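50S ribosomal protein L16 arginine hydroxylase (Escherichia coli, PDB 4CCL) catalyses the 2-oxoglutarate- and iron(II)-dependent hydroxylation of an arginine in ribosomal protein uL16, working as a homodimeric, growth-regulating oxygenase. Local coordinates at residues R141-E146 with P186-A191; Q18-V23 with E166-E171. All coordinates share one frame; numbering follows the deposited sequence.

Contact 1 (R141-E146 with P186-A191); sequences RWRVGE and PHEGYA
Arg141 to Gly145 pairs with Pro186 to Tyr190 as two antiparallel neighbours in the smaller sheet of the JmjC double-stranded beta-helix, and the second strand brings in His187, a ligand of the catalytic iron. Arg141 and Tyr190, and likewise Arg143 and Glu188, are hydrogen-bonded pairs; Arg143 N to Glu188 O measures 2.8 Å, and beyond the last pair Gly145 N reaches Pro186 O at 2.8 Å. Side chains alternate between the two faces. Trp142, Val144 and His187 point into the cupin barrel, while Arg141, Arg143, Glu188 and Tyr190 occupy the other face. On the barrel side Trp142 lies opposite Gly189 in a non-hydrogen-bonded pair, its six-membered ring flat over the glycine backbone. Gly189 CA sits 3.7 Å from that ring's centroid in a CH-pi contact. Trp142 NE1 is hydrogen-bonded to Asn197 in the neighbouring sheet. The edge of the His187 ring meets the indole, its CD2 3.9 Å from Trp142 CZ3, while its ND1 bonds to Phe185 O. On that other face Arg141 sets CG anti to its backbone N (chi1 180°) and, extended on to NE, runs alongside Tyr190. Arg141 CB lies over one face of the phenol ring, and NH1 donates in the guanidinium plane to Tyr190 OH at 3.0 Å, with the two planes 62° apart. An alanine here, having neither guanidinium nor long chain, would be likely to leave the Tyr190 phenol freer to turn and Asp170, which holds Arg141 NH2, short of its main counter-charge. Arg143 is gripped through NH2 by Phe165 O; its NH1 makes a long salt bridge of 3.7 Å to Glu188 OE1.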
loop_
_atom_site.group_PDB
_atom_site.type_symbol
_atom_site.label_atom_id
_atom_site.label_comp_id
_atom_site.label_asym_id
_atom_site.label_seq_id
_atom_site.Cartn_x
_atom_site.Cartn_y
_atom_site.Cartn_z
ATOM N N ARG B 141 -0.694 34.107 27.365
ATOM C CA ARG B 141 0.242 33.383 28.197
ATOM C C ARG B 141 0.521 32.053 27.521
ATOM O O ARG B 141 -0.404 31.280 27.255
ATOM C CB ARG B 141 -0.338 33.155 29.590
ATOM C CG ARG B 141 0.578 32.389 30.528
ATOM C CD ARG B 141 -0.115 32.138 31.852
ATOM N NE ARG B 141 0.724 31.408 32.797
ATOM C CZ ARG B 141 0.309 30.998 33.990
ATOM N NH1 ARG B 141 -0.934 31.248 34.378
ATOM N NH2 ARG B 141 1.132 30.339 34.793
ATOM N N TRP B 142 1.792 31.814 27.221
ATOM C CA TRP B 142 2.245 30.560 26.642
ATOM C C TRP B 142 3.129 29.790 27.612
ATOM O O TRP B 142 4.005 30.357 28.283
ATOM C CB TRP B 142 2.979 30.793 25.319
ATOM C CG TRP B 142 2.058 30.845 24.148
ATOM C CD1 TRP B 142 1.632 31.955 23.491
ATOM C CD2 TRP B 142 1.429 29.717 23.507
ATOM N NE1 TRP B 142 0.782 31.596 22.470
ATOM C CE2 TRP B 142 0.642 30.258 22.459
ATOM C CE3 TRP B 142 1.459 28.346 23.713
ATOM C CZ2 TRP B 142 -0.109 29.422 21.624
ATOM C CZ3 TRP B 142 0.710 27.534 22.878
ATOM C CH2 TRP B 142 -0.065 28.080 21.845
ATOM N N ARG B 143 2.874 28.489 27.670
ATOM C CA ARG B 143 3.574 27.573 28.547
ATOM C C ARG B 143 4.039 26.354 27.757
ATOM O O ARG B 143 3.283 25.789 26.969
ATOM C CB ARG B 143 2.671 27.144 29.707
ATOM C CG ARG B 143 2.227 28.296 30.602
ATOM C CD ARG B 143 1.271 27.843 31.698
ATOM N NE ARG B 143 1.910 26.934 32.644
ATOM C CZ ARG B 143 1.707 25.621 32.677
ATOM N NH1 ARG B 143 0.871 25.057 31.815
ATOM N NH2 ARG B 143 2.336 24.874 33.573
ATOM N N VAL B 144 5.296 25.972 27.955
ATOM C CA VAL B 144 5.846 24.781 27.327
ATOM C C VAL B 144 6.523 23.920 28.385
ATOM O O VAL B 144 7.330 24.417 29.175
ATOM C CB VAL B 144 6.884 25.132 26.243
ATOM C CG1 VAL B 144 7.249 23.887 25.446
ATOM C CG2 VAL B 144 6.354 26.219 25.321
ATOM N N GLY B 145 6.193 22.632 28.402
ATOM C CA GLY B 145 6.796 21.715 29.349
ATOM C C GLY B 145 7.950 20.947 28.742
ATOM O O GLY B 145 8.179 21.001 27.533
ATOM N N GLU B 146 8.680 20.225 29.585
ATOM C CA GLU B 146 9.778 19.397 29.116
ATOM C C GLU B 146 9.209 18.263 28.268
ATOM O O GLU B 146 8.036 17.910 28.398
ATOM C CB GLU B 146 10.576 18.848 30.305
ATOM C CG GLU B 146 11.865 18.132 29.934
ATOM C CD GLU B 146 12.757 18.963 29.031
ATOM O OE1 GLU B 146 13.520 19.805 29.552
ATOM O OE2 GLU B 146 12.702 18.769 27.799
ATOM N N PRO B 186 5.092 19.360 25.172
ATOM C CA PRO B 186 3.724 19.764 25.504
ATOM C C PRO B 186 3.643 21.267 25.690
ATOM O O PRO B 186 4.513 21.864 26.326
ATOM C CB PRO B 186 3.456 19.046 26.829
ATOM C CG PRO B 186 4.802 18.819 27.412
ATOM C CD PRO B 186 5.712 18.567 26.245
ATOM N N HIS B 187 2.609 21.873 25.125
ATOM C CA HIS B 187 2.440 23.310 25.229
ATOM C C HIS B 187 0.973 23.688 25.342
ATOM O O HIS B 187 0.089 22.965 24.882
ATOM C CB HIS B 187 3.081 24.015 24.034
ATOM C CG HIS B 187 2.623 23.493 22.711
ATOM N ND1 HIS B 187 3.223 22.423 22.086
ATOM C CD2 HIS B 187 1.622 23.895 21.891
ATOM C CE1 HIS B 187 2.613 22.183 20.938
ATOM N NE2 HIS B 187 1.636 23.064 20.798
ATOM N N GLU B 188 0.727 24.826 25.974
ATOM C CA GLU B 188 -0.617 25.341 26.134
ATOM C C GLU B 188 -0.514 26.848 26.133
ATOM O O GLU B 188 0.453 27.399 26.639
ATOM C CB GLU B 188 -1.204 24.876 27.463
ATOM C CG GLU B 188 -2.571 25.455 27.773
ATOM C CD GLU B 188 -3.113 24.998 29.110
ATOM O OE1 GLU B 188 -2.303 24.646 29.994
ATOM O OE2 GLU B 188 -4.350 24.987 29.274
ATOM N N GLY B 189 -1.509 27.525 25.583
ATOM C CA GLY B 189 -1.522 28.965 25.686
ATOM C C GLY B 189 -2.925 29.508 25.648
ATOM O O GLY B 189 -3.822 28.899 25.065
ATOM N N TYR B 190 -3.110 30.677 26.249
ATOM C CA TYR B 190 -4.446 31.245 26.362
ATOM C C TYR B 190 -4.411 32.765 26.398
ATOM O O TYR B 190 -3.454 33.366 26.881
ATOM C CB TYR B 190 -5.200 30.668 27.571
ATOM C CG TYR B 190 -4.653 31.059 28.930
ATOM C CD1 TYR B 190 -5.047 32.243 29.543
ATOM C CD2 TYR B 190 -3.765 30.234 29.611
ATOM C CE1 TYR B 190 -4.560 32.602 30.785
ATOM C CE2 TYR B 190 -3.273 30.586 30.859
ATOM C CZ TYR B 190 -3.673 31.772 31.438
ATOM O OH TYR B 190 -3.193 32.133 32.676
ATOM N N ALA B 191 -5.463 33.381 25.875
ATOM C CA ALA B 191 -5.508 34.827 25.734
ATOM C C ALA B 191 -5.657 35.539 27.074
ATOM O O ALA B 191 -6.416 35.110 27.941
ATOM C CB ALA B 191 -6.632 35.230 24.791
#

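Contact 2 (Q18-V23 with E166-E171)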
loop_
_atom_site.group_PDB
_atom_site.type_symbol
_atom_site.label_atom_id
_atom_site.label_comp_id
_atom_site.label_asym_id
_atom_site.label_seq_id
_atom_site.Cartn_x
_atom_site.Cartn_y
_atom_site.Cartn_z
ATOM N N GLN B 18 14.643 21.506 15.907
ATOM C CA GLN B 18 14.458 20.082 16.180
ATOM C C GLN B 18 15.144 19.624 17.469
ATOM O O GLN B 18 15.436 18.439 17.636
ATOM C CB GLN B 18 14.939 19.239 14.996
ATOM C CG GLN B 18 13.985 19.210 13.820
ATOM C CD GLN B 18 13.065 18.006 13.854
ATOM O OE1 GLN B 18 13.505 16.883 14.100
ATOM N NE2 GLN B 18 11.779 18.235 13.615
ATOM N N LYS B 19 15.394 20.561 18.380
ATOM C CA LYS B 19 16.053 20.236 19.642
ATOM C C LYS B 19 15.326 20.809 20.855
ATOM O O LYS B 19 14.749 20.070 21.651
ATOM C CB LYS B 19 17.504 20.719 19.626
ATOM C CG LYS B 19 18.305 20.222 18.437
ATOM C CD LYS B 19 19.709 20.791 18.428
ATOM C CE LYS B 19 20.355 20.613 17.063
ATOM N NZ LYS B 19 19.688 21.462 16.032
ATOM N N ARG B 20 15.358 22.134 20.983
ATOM C CA ARG B 20 14.810 22.822 22.147
ATOM C C ARG B 20 13.920 23.978 21.720
ATOM O O ARG B 20 14.183 24.628 20.707
ATOM C CB ARG B 20 15.941 23.367 23.023
ATOM C CG ARG B 20 16.991 22.342 23.414
ATOM C CD ARG B 20 16.390 21.214 24.232
ATOM N NE ARG B 20 15.884 21.675 25.520
ATOM C CZ ARG B 20 15.181 20.919 26.357
ATOM N NH1 ARG B 20 14.896 19.664 26.040
ATOM N NH2 ARG B 20 14.760 21.416 27.511
ATOM N N PRO B 21 12.859 24.243 22.495
ATOM C CA PRO B 21 11.998 25.394 22.221
ATOM C C PRO B 21 12.608 26.717 22.667
ATOM O O PRO B 21 13.427 26.745 23.585
ATOM C CB PRO B 21 10.743 25.091 23.044
ATOM C CG PRO B 21 11.229 24.264 24.169
ATOM C CD PRO B 21 12.340 23.417 23.599
ATOM N N VAL B 22 12.210 27.804 22.012
ATOM C CA VAL B 22 12.638 29.132 22.442
ATOM C C VAL B 22 11.519 30.149 22.316
ATOM O O VAL B 22 10.587 29.970 21.537
ATOM C CB VAL B 22 13.841 29.671 21.630
ATOM C CG1 VAL B 22 15.018 29.958 22.548
ATOM C CG2 VAL B 22 14.224 28.720 20.511
ATOM N N VAL B 23 11.615 31.214 23.100
ATOM C CA VAL B 23 10.820 32.400 22.850
ATOM C C VAL B 23 11.736 33.391 22.160
ATOM O O VAL B 23 12.754 33.798 22.719
ATOM C CB VAL B 23 10.282 33.031 24.142
ATOM C CG1 VAL B 23 9.562 34.334 23.828
ATOM C CG2 VAL B 23 9.353 32.066 24.854
ATOM N N GLU B 166 4.470 20.694 34.212
ATOM C CA GLU B 166 5.353 21.688 34.796
ATOM C C GLU B 166 6.085 22.399 33.668
ATOM O O GLU B 166 6.784 21.767 32.873
ATOM C CB GLU B 166 6.349 21.016 35.739
ATOM C CG GLU B 166 7.474 21.913 36.212
ATOM C CD GLU B 166 8.351 21.232 37.241
ATOM O OE1 GLU B 166 7.869 20.282 37.895
ATOM O OE2 GLU B 166 9.522 21.640 37.393
ATOM N N ALA B 167 5.917 23.714 33.595
ATOM C CA ALA B 167 6.425 24.485 32.465
ATOM C C ALA B 167 7.916 24.794 32.558
ATOM O O ALA B 167 8.394 25.281 33.583
ATOM C CB ALA B 167 5.630 25.775 32.308
ATOM N N ILE B 168 8.651 24.491 31.489
ATOM C CA ILE B 168 10.018 24.979 31.356
ATOM C C ILE B 168 10.006 26.353 30.695
ATOM O O ILE B 168 11.015 27.057 30.680
ATOM C CB ILE B 168 10.915 24.013 30.553
ATOM C CG1 ILE B 168 10.492 23.965 29.085
ATOM C CG2 ILE B 168 10.889 22.627 31.175
ATOM C CD1 ILE B 168 11.363 23.067 28.231
ATOM N N ILE B 169 8.859 26.723 30.133
ATOM C CA ILE B 169 8.653 28.083 29.644
ATOM C C ILE B 169 7.286 28.586 30.085
ATOM O O ILE B 169 6.278 27.982 29.759
ATOM C CB ILE B 169 8.741 28.167 28.101
ATOM C CG1 ILE B 169 10.171 27.907 27.618
ATOM C CG2 ILE B 169 8.271 29.531 27.611
ATOM C CD1 ILE B 169 10.316 27.882 26.109
ATOM N N ASP B 170 7.249 29.673 30.847
ATOM C CA ASP B 170 5.980 30.330 31.138
ATOM C C ASP B 170 6.157 31.824 30.894
ATOM O O ASP B 170 6.868 32.493 31.644
ATOM C CB ASP B 170 5.578 30.064 32.594
ATOM C CG ASP B 170 4.131 30.427 32.886
ATOM O OD1 ASP B 170 3.606 31.370 32.258
ATOM O OD2 ASP B 170 3.515 29.765 33.749
ATOM N N GLU B 171 5.478 32.361 29.881
ATOM C CA GLU B 171 5.695 33.759 29.493
ATOM C C GLU B 171 4.460 34.403 28.876
ATOM O O GLU B 171 3.550 33.717 28.426
ATOM C CB GLU B 171 6.872 33.889 28.509
ATOM C CG GLU B 171 8.243 33.522 29.068
ATOM C CD GLU B 171 9.389 34.050 28.230
ATOM O OE1 GLU B 171 9.210 35.092 27.564
ATOM O OE2 GLU B 171 10.470 33.423 28.241
#
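Pro21 and Val23 face Ile168, Ile169 and Glu171 where the two sheets of the double-stranded beta-helix meet at their edges: strand 22-24 borders the larger sheet and strand 167-173 the smaller. The touching parts run 15° apart and meet mainly through side chains. Ile168 and Ile169 form a classic beta bulge opposite Val144, and both side chains point toward 18-23. Ile169 forks across the seam. Its CG1 stands beside the backbone N (chi1 -68°) and carries CD1 to within 4.2 Å of Pro21 CB, while the other branch, CG2, packs 3.9 Å from Val23 CG2. Ile168 instead sets CG1 between its backbone N and carbonyl carbon (chi1 68°), sending CD1 out to Pro21 CG, 4.2 Å away. Arg20, bent at chi2 and chi3, crosses this isoleucine at about a right angle, and its NH2, salt-bridged to Glu146, lies 3.8 Å from Ile168 CD1. On the far side of this packing Lys19 NZ is hydrogen-bonded to Pro231 O of the second subunit. Glu171, extended beyond CG, comes from the opposite direction and turns a face of its carboxylate to Val23, OE1 3.8 Å from Val23 CG1 and OE2 as close to Val23 CG2.

Strand 140-145 joins the two contacts: it is the middle strand of the small sheet, with 187-191 of contact 1 along one edge and 167-173 of contact 2 along the other. The centres of the contacts are 8 Å apart. Arg141 NH2 forms a salt bridge of 2.7 Å with Asp170 OD2, and Val144 O probably accepts a hydrogen bond from Ile168 N at 2.7 Å within the bulge. Beside the bulge, Glu146 N packs 3.6 Å from Ile168 CG2. Contact 1 supplies iron ligand His187; contact 2 stays outside the metal centre, the side chain of Pro21 lying about 8 Å from that of His187.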